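Local structure of hypothetical lipoprotein ymcC (Escherichia coli K12, 2IN5) at residues L126-S131 and E152-T157; E88-G93 and T110-W115; P33-Y38 and F194-P199; L69-G74 and V190-L195. The protein is of unknown function but, as a lipoprotein of the group 4 capsule family, may take part in making or exporting capsular polysaccharide at the cell envelope. One frame throughout, in Å; residues are numbered along the deposited sequence.

Tracing the chain from its N terminus illustrates how a mostly beta protein nests short closures inside long ones. Contact 3 opens first, at 33-38, and closes last, at 194-199, tying the first strand to the end of the final one and enclosing contacts 1 and 2. Contact 4 opens at 69-74 and returns to almost the same stretch, 190-195, sharing Phe194 and Leu195 with contact 3; it joins strand 68-72 to strand 189-194 through the core. Inside both loops, contact 2 (88-93 with 110-115) closes before contact 1 (126-131 with 152-157) opens. These two lie in series and touch where strands 108-117 and 120-140 run side by side, with Arg111 reaching Ser128.

Contact 1 of 4, residues L126-S131 and E152-T157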
loop_
_atom_site.group_PDB
_atom_site.type_symbol
_atom_site.label_atom_id
_atom_site.label_comp_id
_atom_site.label_asym_id
_atom_site.label_seq_id
_atom_site.Cartn_x
_atom_site.Cartn_y
_atom_site.Cartn_z
ATOM N N LEU A 126 25.599 -8.630 1.711
ATOM C CA LEU A 126 26.151 -7.499 2.435
ATOM C C LEU A 126 26.234 -7.700 3.932
ATOM O O LEU A 126 25.303 -8.192 4.577
ATOM C CB LEU A 126 25.326 -6.240 2.171
ATOM C CG LEU A 126 25.335 -5.589 0.789
ATOM C CD1 LEU A 126 24.695 -6.507 -0.233
ATOM C CD2 LEU A 126 24.569 -4.281 0.865
ATOM N N SER A 127 27.369 -7.293 4.476
ATOM C CA SER A 127 27.606 -7.373 5.903
ATOM C C SER A 127 28.155 -6.016 6.320
ATOM O O SER A 127 29.090 -5.500 5.708
ATOM C CB SER A 127 28.607 -8.488 6.212
ATOM O OG SER A 127 29.769 -8.358 5.416
ATOM N N SER A 128 27.564 -5.431 7.353
ATOM C CA SER A 128 27.999 -4.119 7.825
ATOM C C SER A 128 28.054 -4.010 9.339
ATOM O O SER A 128 27.494 -4.834 10.063
ATOM C CB SER A 128 27.058 -3.031 7.307
ATOM O OG SER A 128 25.763 -3.183 7.867
ATOM N N THR A 129 28.735 -2.968 9.804
ATOM C CA THR A 129 28.862 -2.697 11.227
ATOM C C THR A 129 28.618 -1.209 11.449
ATOM O O THR A 129 29.111 -0.366 10.695
ATOM C CB THR A 129 30.270 -3.076 11.761
ATOM O OG1 THR A 129 31.250 -2.188 11.211
ATOM C CG2 THR A 129 30.619 -4.503 11.375
ATOM N N PHE A 130 27.839 -0.884 12.471
ATOM C CA PHE A 130 27.543 0.509 12.770
ATOM C C PHE A 130 28.614 1.128 13.657
ATOM O O PHE A 130 29.059 0.514 14.623
ATOM C CB PHE A 130 26.181 0.628 13.448
ATOM C CG PHE A 130 25.018 0.574 12.495
ATOM C CD1 PHE A 130 23.971 1.473 12.623
ATOM C CD2 PHE A 130 24.965 -0.372 11.477
ATOM C CE1 PHE A 130 22.885 1.437 11.755
ATOM C CE2 PHE A 130 23.882 -0.416 10.604
ATOM C CZ PHE A 130 22.840 0.494 10.747
ATOM N N SER A 131 29.027 2.343 13.322
ATOM C CA SER A 131 30.050 3.029 14.097
ATOM C C SER A 131 29.539 4.430 14.469
ATOM O O SER A 131 29.196 5.233 13.590
ATOM C CB SER A 131 31.350 3.095 13.277
ATOM O OG SER A 131 32.479 3.460 14.064
ATOM N N GLU A 152 27.600 3.419 8.944
ATOM C CA GLU A 152 27.529 1.993 8.651
ATOM C C GLU A 152 28.571 1.584 7.616
ATOM O O GLU A 152 28.487 1.967 6.440
ATOM C CB GLU A 152 26.129 1.631 8.142
ATOM C CG GLU A 152 25.979 0.197 7.642
ATOM C CD GLU A 152 24.584 -0.098 7.095
ATOM O OE1 GLU A 152 24.132 0.631 6.182
ATOM O OE2 GLU A 152 23.933 -1.063 7.568
ATOM N N GLU A 153 29.561 0.818 8.059
ATOM C CA GLU A 153 30.610 0.330 7.165
ATOM C C GLU A 153 30.104 -0.963 6.526
ATOM O O GLU A 153 29.944 -1.982 7.199
ATOM C CB GLU A 153 31.906 0.069 7.949
ATOM C CG GLU A 153 32.502 1.321 8.608
ATOM C CD GLU A 153 32.717 2.469 7.614
ATOM O OE1 GLU A 153 33.375 2.243 6.567
ATOM O OE2 GLU A 153 32.234 3.597 7.885
ATOM N N VAL A 154 29.841 -0.919 5.226
ATOM C CA VAL A 154 29.329 -2.098 4.545
ATOM C C VAL A 154 30.356 -2.725 3.611
ATOM O O VAL A 154 31.161 -2.031 2.987
ATOM C CB VAL A 154 28.050 -1.772 3.712
ATOM C CG1 VAL A 154 27.383 -3.056 3.266
ATOM C CG2 VAL A 154 27.084 -0.927 4.526
ATOM N N THR A 155 30.345 -4.049 3.553
ATOM C CA THR A 155 31.234 -4.777 2.660
ATOM C C THR A 155 30.395 -5.857 1.984
ATOM O O THR A 155 29.592 -6.535 2.635
ATOM C CB THR A 155 32.449 -5.440 3.404
ATOM O OG1 THR A 155 31.976 -6.382 4.373
ATOM C CG2 THR A 155 33.309 -4.385 4.097
ATOM N N SER A 156 30.542 -5.975 0.668
ATOM C CA SER A 156 29.826 -6.996 -0.092
ATOM C C SER A 156 30.882 -7.877 -0.727
ATOM O O SER A 156 32.066 -7.542 -0.734
ATOM C CB SER A 156 28.937 -6.375 -1.178
ATOM O OG SER A 156 29.683 -5.538 -2.039
ATOM N N THR A 157 30.451 -8.997 -1.277
ATOM C CA THR A 157 31.387 -9.920 -1.875
ATOM C C THR A 157 30.980 -10.284 -3.299
ATOM O O THR A 157 29.831 -10.074 -3.700
ATOM C CB THR A 157 31.457 -11.180 -1.016
ATOM O OG1 THR A 157 32.507 -12.033 -1.482
ATOM C CG2 THR A 157 30.134 -11.905 -1.079
#
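Leu126 meets Val154 through its CD2 methyl, which lies 3.9 Å from Val154 CG1, the two side chains crossing obliquely on the buried face. Ser127, on the partly exposed face, exchanges two backbone hydrogen bonds with Thr155; the one from Ser127 N to Thr155 O (3.0 Å) is nearly straight at 169°, while Ser127 OG and Thr155 OG1 add only a weak bond. Ser128 turns back to the interior. Its OG, set between backbone N and carbonyl carbon (chi1 66°), donates to Glu152 OE2 over 2.8 Å, arriving from above the carboxylate plane, and is itself hydrogen-bonded to Arg111 NH1; its CB leans on Val154 CG2 at 3.5 Å. Glu152 OE1 forms a salt bridge with Arg75 and a hydrogen bond with Asn165, so both oxygens of this buried carboxylate are engaged, which probably stabilises its negative charge. Thr129 repeats the paired main-chain bonds, now with Glu153, its N lying 3.0 Å from Glu153 O. At Phe130 the ring carries Glu152 CB over one face, toward the rim and 4.3 Å from the centroid, a CH-pi contact. The alternating pairs mark antiparallel pairing, and strands 120-140 and 143-156, consecutive and joined by a short turn, form a beta hairpin.

Contact 2 of 4, residues E88-G93 and T110-W115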
loop_
_atom_site.group_PDB
_atom_site.type_symbol
_atom_site.label_atom_id
_atom_site.label_comp_id
_atom_site.label_asym_id
_atom_site.label_seq_id
_atom_site.Cartn_x
_atom_site.Cartn_y
_atom_site.Cartn_z
ATOM N N GLU A 88 14.743 -6.360 -3.633
ATOM C CA GLU A 88 14.532 -7.049 -2.385
ATOM C C GLU A 88 15.698 -6.883 -1.463
ATOM O O GLU A 88 16.822 -6.649 -1.894
ATOM C CB GLU A 88 14.303 -8.555 -2.605
ATOM C CG GLU A 88 13.865 -9.262 -1.320
ATOM C CD GLU A 88 13.897 -10.805 -1.350
ATOM O OE1 GLU A 88 13.237 -11.402 -0.468
ATOM O OE2 GLU A 88 14.572 -11.423 -2.207
ATOM N N VAL A 89 15.400 -6.976 -0.174
ATOM C CA VAL A 89 16.407 -6.923 0.863
ATOM C C VAL A 89 15.932 -8.006 1.819
ATOM O O VAL A 89 14.766 -8.033 2.200
ATOM C CB VAL A 89 16.446 -5.570 1.600
ATOM C CG1 VAL A 89 17.547 -5.611 2.661
ATOM C CG2 VAL A 89 16.705 -4.436 0.622
ATOM N N THR A 90 16.816 -8.923 2.174
ATOM C CA THR A 90 16.429 -9.991 3.087
ATOM C C THR A 90 16.826 -9.648 4.515
ATOM O O THR A 90 17.529 -8.659 4.758
ATOM C CB THR A 90 17.108 -11.340 2.731
ATOM O OG1 THR A 90 18.517 -11.233 2.956
ATOM C CG2 THR A 90 16.854 -11.711 1.278
ATOM N N ASN A 91 16.365 -10.477 5.449
ATOM C CA ASN A 91 16.694 -10.336 6.867
ATOM C C ASN A 91 16.627 -8.866 7.296
ATOM O O ASN A 91 17.482 -8.376 8.040
ATOM C CB ASN A 91 18.096 -10.919 7.088
ATOM C CG ASN A 91 18.457 -11.080 8.557
ATOM O OD1 ASN A 91 17.649 -11.547 9.371
ATOM N ND2 ASN A 91 19.690 -10.727 8.896
ATOM N N SER A 92 15.597 -8.172 6.820
ATOM C CA SER A 92 15.420 -6.755 7.129
ATOM C C SER A 92 14.900 -6.544 8.548
ATOM O O SER A 92 14.942 -5.433 9.081
ATOM C CB SER A 92 14.470 -6.108 6.118
ATOM O OG SER A 92 13.187 -6.690 6.183
ATOM N N GLY A 93 14.420 -7.625 9.158
ATOM C CA GLY A 93 13.906 -7.540 10.507
ATOM C C GLY A 93 15.037 -7.446 11.514
ATOM O O GLY A 93 14.806 -7.152 12.685
ATOM N N THR A 110 23.669 -8.709 8.561
ATOM C CA THR A 110 23.971 -9.432 7.342
ATOM C C THR A 110 22.686 -9.684 6.572
ATOM O O THR A 110 21.678 -10.109 7.135
ATOM C CB THR A 110 24.690 -10.772 7.662
ATOM O OG1 THR A 110 26.048 -10.501 8.034
ATOM C CG2 THR A 110 24.682 -11.702 6.455
ATOM N N ARG A 111 22.717 -9.390 5.280
ATOM C CA ARG A 111 21.547 -9.590 4.443
ATOM C C ARG A 111 21.956 -9.640 2.984
ATOM O O ARG A 111 23.106 -9.355 2.635
ATOM C CB ARG A 111 20.536 -8.455 4.660
ATOM C CG ARG A 111 20.952 -7.093 4.111
ATOM C CD ARG A 111 22.201 -6.572 4.790
ATOM N NE ARG A 111 22.378 -5.148 4.550
ATOM C CZ ARG A 111 23.315 -4.402 5.127
ATOM N NH1 ARG A 111 24.171 -4.940 5.986
ATOM N NH2 ARG A 111 23.394 -3.111 4.846
ATOM N N ASP A 112 21.022 -10.027 2.129
ATOM C CA ASP A 112 21.304 -10.070 0.705
ATOM C C ASP A 112 20.372 -9.050 0.046
ATOM O O ASP A 112 19.302 -8.756 0.573
ATOM C CB ASP A 112 21.038 -11.476 0.132
ATOM C CG ASP A 112 21.932 -12.552 0.743
ATOM O OD1 ASP A 112 23.178 -12.421 0.696
ATOM O OD2 ASP A 112 21.379 -13.546 1.264
ATOM N N ILE A 113 20.790 -8.486 -1.081
ATOM C CA ILE A 113 19.940 -7.535 -1.791
ATOM C C ILE A 113 19.835 -7.982 -3.238
ATOM O O ILE A 113 20.713 -8.677 -3.754
ATOM C CB ILE A 113 20.495 -6.058 -1.754
ATOM C CG1 ILE A 113 21.899 -5.993 -2.346
ATOM C CG2 ILE A 113 20.540 -5.532 -0.316
ATOM C CD1 ILE A 113 22.412 -4.592 -2.456
ATOM N N LEU A 114 18.744 -7.577 -3.880
ATOM C CA LEU A 114 18.488 -7.901 -5.274
ATOM C C LEU A 114 18.083 -6.614 -5.959
ATOM O O LEU A 114 17.097 -6.001 -5.569
ATOM C CB LEU A 114 17.340 -8.905 -5.382
ATOM C CG LEU A 114 16.899 -9.334 -6.789
ATOM C CD1 LEU A 114 18.041 -10.002 -7.533
ATOM C CD2 LEU A 114 15.720 -10.260 -6.666
ATOM N N TRP A 115 18.824 -6.192 -6.972
ATOM C CA TRP A 115 18.458 -4.958 -7.653
ATOM C C TRP A 115 18.664 -5.065 -9.170
ATOM O O TRP A 115 19.457 -5.879 -9.640
ATOM C CB TRP A 115 19.270 -3.805 -7.061
ATOM C CG TRP A 115 20.674 -3.684 -7.560
ATOM C CD1 TRP A 115 21.120 -2.831 -8.525
ATOM C CD2 TRP A 115 21.817 -4.435 -7.127
ATOM N NE1 TRP A 115 22.471 -3.000 -8.723
ATOM C CE2 TRP A 115 22.926 -3.975 -7.877
ATOM C CE3 TRP A 115 22.015 -5.448 -6.178
ATOM C CZ2 TRP A 115 24.207 -4.489 -7.712
ATOM C CZ3 TRP A 115 23.288 -5.964 -6.010
ATOM C CH2 TRP A 115 24.372 -5.482 -6.775
#
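An antiparallel strand pair that frays into side-chain bonding is exemplified where Glu88 and Val89, closing strand 86-89, meet Leu114 and Ile113 of strand 108-117. Glu88 and Leu114 form a hydrogen-bonded pair, with Leu114 N 2.9 Å from Glu88 O. On the inward face Val89 and Ile113 run alongside each other in the same direction, CG2 of Val89 4.1 Å from CG2 of Ile113; Val89 CG1 lies 4.0 Å from Arg111 CG. The arginine then leads off to Ser128 of strand 120-140. Past Val89 the chain leaves the strand, yet Thr90 keeps the pairing going. Its N donates to Asp112 O over 3.0 Å, and its OG1, placed between backbone N and carbonyl carbon (chi1 67°), stands in for a main-chain carbonyl by accepting from Asp112 N at 2.9 Å. A valine in place of Thr90 removes OG1 and would probably leave Asp112 N without its mate, with this end of the pair held by fewer bonds. Asn91 supplies the final tie: ND2 donates to Thr110 O over 2.7 Å, the oxygen lying 9° from the amide plane and the N-H...O angle reaching 163°.

Contact 3 of 4, residues P33-Y38 and F194-P199; sequences PYSTMY and FLKPAP
Strand 36-41 and the end of strand 189-194 run antiparallel here, Met37 facing Phe194 as a non-hydrogen-bonded pair, and the chain beyond carries the contact on without strand geometry. Hydrogen bonding is led by the Thr36 carbonyl, which takes two donors: Leu195 N at 3.2 Å from Thr36 O, standing above the carbonyl plane, and a water that also accepts a long bond from Lys196 N. A second water bridges Ser35 OG and Lys196 O, while Ser35 OG also bonds Gln6 N of the second subunit, placing this edge at the dimer interface. Apolar contacts fill the buried side. Met37, deposited as selenomethionine, lies alongside Phe194, its CE 3.7 Å from Phe194 CE2 and its SE oblique to the ring in a Met-aromatic contact. Leu195 does more: CD2 sits over one face of the Tyr38 ring, 4.2 Å from the centroid, and presses on Met37 CA at 3.4 Å, while CD1 touches Tyr38 CE1 at 3.7 Å. An alanine in place of Leu195 takes CD2 from over that face and CD1 from beside CE1, and would probably let the Tyr38 ring shift or turn. Lys196 makes the remaining contacts with its aliphatic chain, extended through chi3 and laid along the loop; its CD is 3.5 Å from Tyr34 C, and its CE lies 3.5 Å from Pro33 O.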
loop_
_atom_site.group_PDB
_atom_site.type_symbol
_atom_site.label_atom_id
_atom_site.label_comp_id
_atom_site.label_asym_id
_atom_site.label_seq_id
_atom_site.Cartn_x
_atom_site.Cartn_y
_atom_site.Cartn_z
ATOM N N PRO A 33 0.221 18.342 6.622
ATOM C CA PRO A 33 -0.219 17.438 7.687
ATOM C C PRO A 33 0.458 16.066 7.702
ATOM O O PRO A 33 0.541 15.425 8.752
ATOM C CB PRO A 33 -1.726 17.366 7.465
ATOM C CG PRO A 33 -1.839 17.468 5.980
ATOM C CD PRO A 33 -0.831 18.529 5.607
ATOM N N TYR A 34 0.966 15.638 6.550
ATOM C CA TYR A 34 1.631 14.343 6.424
ATOM C C TYR A 34 3.129 14.431 6.183
ATOM O O TYR A 34 3.653 15.477 5.810
ATOM C CB TYR A 34 0.980 13.537 5.297
ATOM C CG TYR A 34 0.628 14.376 4.094
ATOM C CD1 TYR A 34 1.612 14.828 3.214
ATOM C CD2 TYR A 34 -0.692 14.763 3.863
ATOM C CE1 TYR A 34 1.282 15.647 2.136
ATOM C CE2 TYR A 34 -1.027 15.577 2.793
ATOM C CZ TYR A 34 -0.041 16.016 1.936
ATOM O OH TYR A 34 -0.384 16.828 0.880
ATOM N N SER A 35 3.802 13.305 6.397
ATOM C CA SER A 35 5.240 13.188 6.228
ATOM C C SER A 35 5.687 13.352 4.781
ATOM O O SER A 35 5.003 12.935 3.850
ATOM C CB SER A 35 5.708 11.838 6.783
ATOM O OG SER A 35 5.401 11.737 8.165
ATOM N N THR A 36 6.841 13.977 4.600
ATOM C CA THR A 36 7.368 14.202 3.268
ATOM C C THR A 36 8.865 14.001 3.307
ATOM O O THR A 36 9.443 13.865 4.378
ATOM C CB THR A 36 7.015 15.621 2.756
ATOM O OG1 THR A 36 7.519 16.609 3.663
ATOM C CG2 THR A 36 5.503 15.781 2.647
HETATM N N MSE A 37 9.490 13.992 2.141
HETATM C CA MSE A 37 10.917 13.743 2.053
HETATM C C MSE A 37 11.579 14.355 0.795
HETATM O O MSE A 37 10.925 14.572 -0.232
HETATM C CB MSE A 37 11.100 12.223 2.054
HETATM C CG MSE A 37 12.498 11.724 1.771
HETATM SE SE MSE A 37 12.456 10.231 0.524
HETATM C CE MSE A 37 11.517 8.950 1.626
ATOM N N TYR A 38 12.875 14.640 0.889
ATOM C CA TYR A 38 13.635 15.154 -0.245
ATOM C C TYR A 38 14.474 13.982 -0.714
ATOM O O TYR A 38 15.272 13.443 0.048
ATOM C CB TYR A 38 14.553 16.313 0.164
ATOM C CG TYR A 38 13.860 17.658 0.172
ATOM C CD1 TYR A 38 14.131 18.601 1.165
ATOM C CD2 TYR A 38 12.894 17.970 -0.783
ATOM C CE1 TYR A 38 13.446 19.821 1.214
ATOM C CE2 TYR A 38 12.210 19.182 -0.745
ATOM C CZ TYR A 38 12.488 20.099 0.256
ATOM O OH TYR A 38 11.791 21.277 0.305
ATOM N N PHE A 194 14.125 13.590 5.682
ATOM C CA PHE A 194 12.747 13.532 6.142
ATOM C C PHE A 194 12.373 14.824 6.830
ATOM O O PHE A 194 12.864 15.126 7.911
ATOM C CB PHE A 194 12.585 12.329 7.058
ATOM C CG PHE A 194 13.078 11.068 6.443
ATOM C CD1 PHE A 194 14.437 10.803 6.382
ATOM C CD2 PHE A 194 12.197 10.188 5.842
ATOM C CE1 PHE A 194 14.916 9.676 5.722
ATOM C CE2 PHE A 194 12.664 9.053 5.176
ATOM C CZ PHE A 194 14.021 8.800 5.117
ATOM N N LEU A 195 11.494 15.577 6.175
ATOM C CA LEU A 195 11.066 16.885 6.633
ATOM C C LEU A 195 10.157 16.978 7.836
ATOM O O LEU A 195 10.361 17.829 8.700
ATOM C CB LEU A 195 10.414 17.652 5.482
ATOM C CG LEU A 195 11.247 18.026 4.249
ATOM C CD1 LEU A 195 12.546 18.717 4.651
ATOM C CD2 LEU A 195 11.546 16.786 3.466
ATOM N N LYS A 196 9.142 16.131 7.900
ATOM C CA LYS A 196 8.232 16.211 9.027
ATOM C C LYS A 196 8.794 15.488 10.236
ATOM O O LYS A 196 9.018 14.279 10.209
ATOM C CB LYS A 196 6.874 15.651 8.641
ATOM C CG LYS A 196 5.882 15.672 9.754
ATOM C CD LYS A 196 4.518 15.334 9.225
ATOM C CE LYS A 196 3.587 15.163 10.371
ATOM N NZ LYS A 196 3.801 16.317 11.275
ATOM N N PRO A 197 9.043 16.237 11.320
ATOM C CA PRO A 197 9.590 15.721 12.576
ATOM C C PRO A 197 8.542 15.015 13.416
ATOM O O PRO A 197 7.405 15.463 13.499
ATOM C CB PRO A 197 10.114 16.978 13.250
ATOM C CG PRO A 197 9.086 17.990 12.861
ATOM C CD PRO A 197 8.890 17.703 11.385
ATOM N N ALA A 198 8.928 13.905 14.036
ATOM C CA ALA A 198 8.013 13.142 14.881
ATOM C C ALA A 198 8.194 13.528 16.355
ATOM O O ALA A 198 9.320 13.665 16.842
ATOM C CB ALA A 198 8.245 11.642 14.688
ATOM N N PRO A 199 7.080 13.720 17.079
ATOM C CA PRO A 199 7.101 14.091 18.497
ATOM C C PRO A 199 7.365 12.891 19.390
ATOM O O PRO A 199 7.531 11.766 18.911
ATOM C CB PRO A 199 5.704 14.654 18.722
ATOM C CG PRO A 199 4.872 13.763 17.854
ATOM C CD PRO A 199 5.695 13.700 16.569
HETATM O O HOH W 1 7.229 12.147 10.077
HETATM O O HOH W 2 8.936 13.003 6.921
#

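Contact 4 of 4, residues L69-G74 and V190-L195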
loop_
_atom_site.group_PDB
_atom_site.type_symbol
_atom_site.label_atom_id
_atom_site.label_comp_id
_atom_site.label_asym_id
_atom_site.label_seq_id
_atom_site.Cartn_x
_atom_site.Cartn_y
_atom_site.Cartn_z
ATOM N N LEU A 69 8.938 4.594 -3.381
ATOM C CA LEU A 69 10.107 4.259 -2.572
ATOM C C LEU A 69 9.609 3.561 -1.317
ATOM O O LEU A 69 8.667 4.031 -0.688
ATOM C CB LEU A 69 10.886 5.514 -2.179
ATOM C CG LEU A 69 12.081 5.831 -3.066
ATOM C CD1 LEU A 69 11.617 6.514 -4.333
ATOM C CD2 LEU A 69 13.036 6.708 -2.304
ATOM N N VAL A 70 10.221 2.441 -0.952
ATOM C CA VAL A 70 9.789 1.719 0.244
ATOM C C VAL A 70 10.904 1.735 1.266
ATOM O O VAL A 70 12.036 1.373 0.979
ATOM C CB VAL A 70 9.410 0.276 -0.089
ATOM C CG1 VAL A 70 8.968 -0.468 1.180
ATOM C CG2 VAL A 70 8.299 0.291 -1.128
ATOM N N THR A 71 10.587 2.156 2.474
ATOM C CA THR A 71 11.624 2.244 3.480
ATOM C C THR A 71 11.130 1.873 4.865
ATOM O O THR A 71 9.939 1.683 5.096
ATOM C CB THR A 71 12.149 3.697 3.595
ATOM O OG1 THR A 71 11.136 4.499 4.215
ATOM C CG2 THR A 71 12.485 4.275 2.234
ATOM N N HIS A 72 12.080 1.751 5.774
ATOM C CA HIS A 72 11.763 1.545 7.164
ATOM C C HIS A 72 12.840 2.287 7.932
ATOM O O HIS A 72 14.019 1.921 7.903
ATOM C CB HIS A 72 11.727 0.088 7.601
ATOM C CG HIS A 72 11.370 -0.051 9.046
ATOM N ND1 HIS A 72 12.298 0.112 10.054
ATOM C CD2 HIS A 72 10.169 -0.154 9.658
ATOM C CE1 HIS A 72 11.682 0.120 11.220
ATOM N NE2 HIS A 72 10.389 -0.036 11.008
ATOM N N ASN A 73 12.420 3.355 8.597
ATOM C CA ASN A 73 13.313 4.213 9.359
ATOM C C ASN A 73 14.594 4.580 8.617
ATOM O O ASN A 73 15.711 4.303 9.083
ATOM C CB ASN A 73 13.661 3.591 10.713
ATOM C CG ASN A 73 13.931 4.652 11.763
ATOM O OD1 ASN A 73 13.312 5.712 11.738
ATOM N ND2 ASN A 73 14.841 4.372 12.693
ATOM N N GLY A 74 14.410 5.203 7.451
ATOM C CA GLY A 74 15.529 5.656 6.642
ATOM C C GLY A 74 16.215 4.619 5.777
ATOM O O GLY A 74 16.981 4.977 4.877
ATOM N N VAL A 190 21.921 7.102 -2.843
ATOM C CA VAL A 190 20.610 7.627 -2.535
ATOM C C VAL A 190 20.701 8.515 -1.304
ATOM O O VAL A 190 21.322 8.144 -0.306
ATOM C CB VAL A 190 19.625 6.473 -2.257
ATOM C CG1 VAL A 190 18.249 7.017 -1.927
ATOM C CG2 VAL A 190 19.562 5.552 -3.459
ATOM N N GLU A 191 20.093 9.693 -1.382
ATOM C CA GLU A 191 20.089 10.641 -0.267
ATOM C C GLU A 191 18.647 10.957 0.077
ATOM O O GLU A 191 17.854 11.276 -0.805
ATOM C CB GLU A 191 20.809 11.938 -0.653
ATOM C CG GLU A 191 22.297 11.799 -0.927
ATOM C CD GLU A 191 22.940 13.131 -1.290
ATOM O OE1 GLU A 191 22.794 14.098 -0.506
ATOM O OE2 GLU A 191 23.595 13.212 -2.358
HETATM N N MSE A 192 18.307 10.865 1.357
HETATM C CA MSE A 192 16.948 11.151 1.789
HETATM C C MSE A 192 16.917 12.041 3.023
HETATM O O MSE A 192 17.653 11.811 3.983
HETATM C CB MSE A 192 16.206 9.853 2.087
HETATM C CG MSE A 192 16.154 8.906 0.907
HETATM SE SE MSE A 192 15.005 7.395 1.242
HETATM C CE MSE A 192 16.323 6.295 2.130
ATOM N N THR A 193 16.066 13.063 2.980
ATOM C CA THR A 193 15.911 13.987 4.094
ATOM C C THR A 193 14.430 13.999 4.457
ATOM O O THR A 193 13.582 14.351 3.640
ATOM C CB THR A 193 16.390 15.418 3.725
ATOM O OG1 THR A 193 17.787 15.386 3.408
ATOM C CG2 THR A 193 16.190 16.371 4.900
ATOM N N PHE A 194 14.125 13.590 5.682
ATOM C CA PHE A 194 12.747 13.532 6.142
ATOM C C PHE A 194 12.373 14.824 6.830
ATOM O O PHE A 194 12.864 15.126 7.911
ATOM C CB PHE A 194 12.585 12.329 7.058
ATOM C CG PHE A 194 13.078 11.068 6.443
ATOM C CD1 PHE A 194 14.437 10.803 6.382
ATOM C CD2 PHE A 194 12.197 10.188 5.842
ATOM C CE1 PHE A 194 14.916 9.676 5.722
ATOM C CE2 PHE A 194 12.664 9.053 5.176
ATOM C CZ PHE A 194 14.021 8.800 5.117
ATOM N N LEU A 195 11.494 15.577 6.175
ATOM C CA LEU A 195 11.066 16.885 6.633
ATOM C C LEU A 195 10.157 16.978 7.836
ATOM O O LEU A 195 10.361 17.829 8.700
ATOM C CB LEU A 195 10.414 17.652 5.482
ATOM C CG LEU A 195 11.247 18.026 4.249
ATOM C CD1 LEU A 195 12.546 18.717 4.651
ATOM C CD2 LEU A 195 11.546 16.786 3.466
#
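Met192, a selenomethionine as deposited, brings its selenium to Leu69 and Thr71, and purely van der Waals contact joins the two segments; no hydrogen bond crosses between them. Leu69 and Met192 run antiparallel past one another, Leu69 CD2 ending 4.1 Å from Met192 SE. Thr71 instead comes tip to tip, its CG2 also 4.1 Å from Met192 SE. At chi1 71° Thr71 CG2 is the branch that meets the selenium, while OG1 is hydrogen-bonded to Trp61 NE1, so the polar branch of a buried threonine is satisfied elsewhere. A second group of contacts involves the backbone of Gly74. The bend at chi3 (-86°) carries Met192 CE close to the carbonyl, 3.1 Å from Gly74 O, an oxygen that accepts its hydrogen bond from Gln181 NE2. Beside it, Phe194 CZ lies 3.8 Å from Gly74 CA, an oblique approach. With phi at 81°, Gly74 has a backbone shape that suits a residue lacking CB, and the ring approaches closely there. Centred about 2 Å from the centre of the chain, the contact joins strands 68-72 and 189-194, which are not neighbours yet meet through their side chains, consistent with the hydrophobic core of a curved antiparallel beta fold.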